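Local coordinates for secretory-abundant heat soluble protein 1 (Ramazzottius varieornatus, PDB 5XN9) that acts as a secreted molecular shield in desiccation tolerance and probably binds lipids, as its fatty-acid-binding-protein relatives do, at residues A[16-21]-A[130-135]. Sequence-based numbering, arbitrary orientation.
With MG (magnesium ion), chain C; ACY (acetic acid), chain L.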
ATOM      1  N   ASP A  16      -7.458  12.691   6.814  0.50 35.08           N
ATOM      2  CA  ASP A  16      -8.705  13.015   6.137  0.50 38.29           C
ATOM      3  C   ASP A  16      -8.517  13.294   4.653  0.50 39.29           C
ATOM      4  O   ASP A  16      -9.513  13.380   3.927  0.50 42.01           O
ATOM      5  CB  ASP A  16      -9.365  14.232   6.792  0.50 41.87           C
ATOM      6  CG  ASP A  16      -9.910  13.927   8.169  0.50 47.06           C
ATOM      7  OD1 ASP A  16      -9.968  12.734   8.531  0.50 49.23           O
ATOM      8  OD2 ASP A  16     -10.293  14.880   8.884  0.50 49.59           O
ATOM      9  N   ARG A  17      -7.276  13.441   4.193  0.50 36.86           N
ATOM     10  CA  ARG A  17      -7.008  13.813   2.810  0.50 37.71           C
ATOM     11  C   ARG A  17      -7.007  12.568   1.932  0.50 34.94           C
ATOM     12  O   ARG A  17      -6.230  11.632   2.162  0.50 34.06           O
ATOM     13  CB  ARG A  17      -5.677  14.551   2.714  0.50 40.27           C
ATOM     14  CG  ARG A  17      -5.645  15.849   3.509  0.50 43.48           C
ATOM     15  CD  ARG A  17      -4.218  16.252   3.830  0.50 47.13           C
ATOM     16  NE  ARG A  17      -3.506  16.715   2.645  0.50 49.15           N
ATOM     17  CZ  ARG A  17      -2.183  16.728   2.529  0.50 49.50           C
ATOM     18  NH1 ARG A  17      -1.619  17.174   1.414  0.50 50.65           N
ATOM     19  NH2 ARG A  17      -1.425  16.284   3.523  0.50 47.87           N
ATOM     20  N   ILE A  18      -7.883  12.561   0.930  1.00 34.96           N
ATOM     21  CA  ILE A  18      -8.042  11.426   0.035  1.00 33.73           C
ATOM     22  C   ILE A  18      -8.615  11.990  -1.255  1.00 34.04           C
ATOM     23  O   ILE A  18      -9.324  13.001  -1.242  1.00 35.16           O
ATOM     24  CB  ILE A  18      -8.961  10.361   0.689  1.00 32.14           C
ATOM     25  CG1 ILE A  18      -9.021   9.078  -0.139  1.00 33.99           C
ATOM     26  CG2 ILE A  18     -10.351  10.933   0.958  1.00 34.09           C
ATOM     27  CD1 ILE A  18      -9.556   7.898   0.652  1.00 34.70           C
ATOM     28  N   GLU A  19      -8.269  11.368  -2.380  1.00 33.05           N
ATOM     29  CA  GLU A  19      -8.659  11.907  -3.677  1.00 34.25           C
ATOM     30  C   GLU A  19      -8.960  10.773  -4.638  1.00 33.21           C
ATOM     31  O   GLU A  19      -8.100   9.921  -4.883  1.00 33.24           O
ATOM     32  CB  GLU A  19      -7.553  12.798  -4.238  1.00 35.45           C
ATOM     33  CG  GLU A  19      -7.891  13.461  -5.555  1.00 37.56           C
ATOM     34  CD  GLU A  19      -6.762  14.335  -6.043  1.00 40.27           C
ATOM     35  OE1 GLU A  19      -6.678  15.502  -5.602  1.00 40.44           O
ATOM     36  OE2 GLU A  19      -5.941  13.838  -6.844  1.00 42.29           O
ATOM     37  N   ASN A  20     -10.182  10.761  -5.165  1.00 35.28           N
ATOM     38  CA  ASN A  20     -10.599   9.869  -6.246  1.00 38.45           C
ATOM     39  C   ASN A  20     -10.542   8.397  -5.854  1.00 36.98           C
ATOM     40  O   ASN A  20     -10.444   7.521  -6.724  1.00 37.72           O
ATOM     41  CB  ASN A  20      -9.801  10.118  -7.531  1.00 41.45           C
ATOM     42  CG  ASN A  20     -10.564   9.715  -8.774  1.00 43.04           C
ATOM     43  OD1 ASN A  20     -11.782   9.892  -8.848  1.00 45.70           O
ATOM     44  ND2 ASN A  20      -9.854   9.170  -9.759  1.00 43.57           N
ATOM     45  N   PHE A  21     -10.602   8.102  -4.556  1.00 36.46           N
ATOM     46  CA  PHE A  21     -10.395   6.728  -4.118  1.00 36.72           C
ATOM     47  C   PHE A  21     -11.558   5.824  -4.504  1.00 37.65           C
ATOM     48  O   PHE A  21     -11.349   4.638  -4.778  1.00 39.09           O
ATOM     49  CB  PHE A  21     -10.145   6.680  -2.612  1.00 35.97           C
ATOM     50  CG  PHE A  21      -9.489   5.417  -2.151  1.00 38.55           C
ATOM     51  CD1 PHE A  21      -8.146   5.198  -2.396  1.00 39.62           C
ATOM     52  CD2 PHE A  21     -10.209   4.452  -1.466  1.00 40.12           C
ATOM     53  CE1 PHE A  21      -7.529   4.032  -1.973  1.00 39.36           C
ATOM     54  CE2 PHE A  21      -9.604   3.287  -1.040  1.00 41.07           C
ATOM     55  CZ  PHE A  21      -8.257   3.076  -1.294  1.00 40.74           C
ATOM     56  N   ALA A 130      -5.748   7.279  -7.895  1.00 33.25           N
ATOM     57  CA  ALA A 130      -6.219   7.817  -6.630  1.00 31.81           C
ATOM     58  C   ALA A 130      -5.026   8.140  -5.744  1.00 30.96           C
ATOM     59  O   ALA A 130      -3.914   7.649  -5.956  1.00 29.69           O
ATOM     60  CB  ALA A 130      -7.169   6.859  -5.911  1.00 32.59           C
ATOM     61  N   LYS A 131      -5.268   8.979  -4.742  1.00 28.31           N
ATOM     62  CA  LYS A 131      -4.217   9.361  -3.819  1.00 29.13           C
ATOM     63  C   LYS A 131      -4.761   9.379  -2.406  1.00 27.67           C
ATOM     64  O   LYS A 131      -5.940   9.668  -2.170  1.00 29.48           O
ATOM     65  CB  LYS A 131      -3.648  10.733  -4.160  1.00 33.16           C
ATOM     66  CG  LYS A 131      -2.760  10.729  -5.386  1.00 38.58           C
ATOM     67  CD  LYS A 131      -2.305  12.128  -5.721  1.00 42.54           C
ATOM     68  CE  LYS A 131      -1.350  12.118  -6.895  1.00 44.32           C
ATOM     69  NZ  LYS A 131      -0.051  11.536  -6.501  1.00 43.42           N
ATOM     70  N   ARG A 132      -3.880   9.080  -1.464  1.00 27.75           N
ATOM     71  CA  ARG A 132      -4.236   9.133  -0.063  1.00 26.68           C
ATOM     72  C   ARG A 132      -3.018   9.619   0.701  1.00 27.41           C
ATOM     73  O   ARG A 132      -1.892   9.251   0.365  1.00 26.78           O
ATOM     74  CB  ARG A 132      -4.635   7.740   0.379  1.00 31.18           C
ATOM     75  CG  ARG A 132      -5.528   7.742   1.518  1.00 33.89           C
ATOM     76  CD  ARG A 132      -6.054   6.380   1.790  1.00 33.67           C
ATOM     77  NE  ARG A 132      -6.894   6.466   2.954  1.00 33.18           N
ATOM     78  CZ  ARG A 132      -7.252   5.432   3.691  1.00 32.28           C
ATOM     79  NH1 ARG A 132      -6.830   4.209   3.381  1.00 34.15           N
ATOM     80  NH2 ARG A 132      -8.025   5.636   4.737  1.00 33.04           N
ATOM     81  N   TRP A 133      -3.234  10.475   1.697  1.00 25.41           N
ATOM     82  CA  TRP A 133      -2.135  11.056   2.450  1.00 26.44           C
ATOM     83  C   TRP A 133      -2.101  10.492   3.861  1.00 23.99           C
ATOM     84  O   TRP A 133      -3.148  10.315   4.496  1.00 27.69           O
ATOM     85  CB  TRP A 133      -2.224  12.579   2.478  1.00 28.37           C
ATOM     86  CG  TRP A 133      -1.857  13.159   1.152  1.00 31.26           C
ATOM     87  CD1 TRP A 133      -0.628  13.620   0.775  1.00 33.40           C
ATOM     88  CD2 TRP A 133      -2.706  13.298   0.005  1.00 32.42           C
ATOM     89  NE1 TRP A 133      -0.666  14.058  -0.526  1.00 36.18           N
ATOM     90  CE2 TRP A 133      -1.928  13.866  -1.023  1.00 34.22           C
ATOM     91  CE3 TRP A 133      -4.050  13.002  -0.250  1.00 31.97           C
ATOM     92  CZ2 TRP A 133      -2.449  14.154  -2.284  1.00 34.94           C
ATOM     93  CZ3 TRP A 133      -4.566  13.287  -1.504  1.00 34.80           C
ATOM     94  CH2 TRP A 133      -3.767  13.861  -2.504  1.00 35.66           C
ATOM     95  N   TYR A 134      -0.889  10.199   4.332  1.00 25.12           N
ATOM     96  CA  TYR A 134      -0.645   9.610   5.637  1.00 23.96           C
ATOM     97  C   TYR A 134       0.300  10.503   6.432  1.00 25.07           C
ATOM     98  O   TYR A 134       1.118  11.231   5.863  1.00 28.33           O
ATOM     99  CB  TYR A 134       0.007   8.224   5.478  1.00 22.82           C
ATOM    100  CG  TYR A 134      -0.908   7.194   4.862  1.00 21.10           C
ATOM    101  CD1 TYR A 134      -1.180   7.189   3.495  1.00 21.08           C
ATOM    102  CD2 TYR A 134      -1.517   6.229   5.650  1.00 21.62           C
ATOM    103  CE1 TYR A 134      -2.030   6.255   2.947  1.00 22.69           C
ATOM    104  CE2 TYR A 134      -2.368   5.294   5.107  1.00 21.94           C
ATOM    105  CZ  TYR A 134      -2.624   5.310   3.756  1.00 23.48           C
ATOM    106  OH  TYR A 134      -3.474   4.380   3.199  1.00 27.22           O
ATOM    107  N   LYS A 135       0.196  10.432   7.755  1.00 25.84           N
ATOM    108  CA  LYS A 135       1.100  11.135   8.656  1.00 28.58           C
ATOM    109  C   LYS A 135       1.839  10.122   9.525  1.00 27.74           C
ATOM    110  O   LYS A 135       1.386   8.998   9.717  1.00 26.78           O
ATOM    111  CB  LYS A 135       0.322  12.101   9.553  1.00 33.53           C
ATOM    112  CG  LYS A 135      -0.759  11.416  10.383  1.00 39.39           C
ATOM    113  CD  LYS A 135      -1.560  12.410  11.215  1.00 43.65           C
ATOM    114  CE  LYS A 135      -2.698  11.718  11.955  1.00 46.07           C
ATOM    115  NZ  LYS A 135      -3.512  12.670  12.768  1.00 48.02           N
TER
HETATM  116 MG    MG C 201      -2.914   2.618   2.529  0.70 25.17          MG
HETATM  117  C   ACY L 210      -4.514   1.428   1.479  1.00 48.10           C
HETATM  118  O   ACY L 210      -5.307   2.383   1.321  1.00 46.78           O
HETATM  119  OXT ACY L 210      -3.319   1.447   1.114  1.00 46.58           O
HETATM  120  CH3 ACY L 210      -5.023   0.185   2.150  1.00 48.89           C
HETATM  121  O   HOH W   1      -6.462   9.315   3.933  1.00 39.13           O
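The guanidinium of Arg17 lies flat over the five-membered ring of Trp133, planes 17° apart, with CZ 4.0 Å from that ring's centroid in a cation-pi stack. A bend at chi3 (71°) folds the arginine across the indole, NH1 reaching over CD1, while NH2 also pairs with Glu118. The other end of the indole packs against the 16-21 backbone: Arg17 O sits at the ring edge, in its plane, 3.5 Å from Trp133 CE3. With an alanine at Trp133 the Arg17 guanidinium would probably lose the flat surface it lies on and be freer to turn. Antiparallel pairing of the first and last strands, as here, closes the beta-barrel of the fatty-acid-binding-protein fold; Trp133 N bonds to Arg17 O, and Glu19 and Lys131 exchange two N-H to O bonds. From the non-hydrogen-bonded pair, Ile18 and Arg132 run side by side, Ile18 CD1 3.8 Å from Arg132 NE. Arg132 extends inward with CG anti to the backbone N (chi1 -155°); its NH2 bonds to Asn38 OD1 and His39 O, and NH1 donates to an acetate, probably from the crystallisation liquor, whose O lies in the guanidinium plane. The acetate's OXT and Tyr134 OH both bind magnesium, also held by His43.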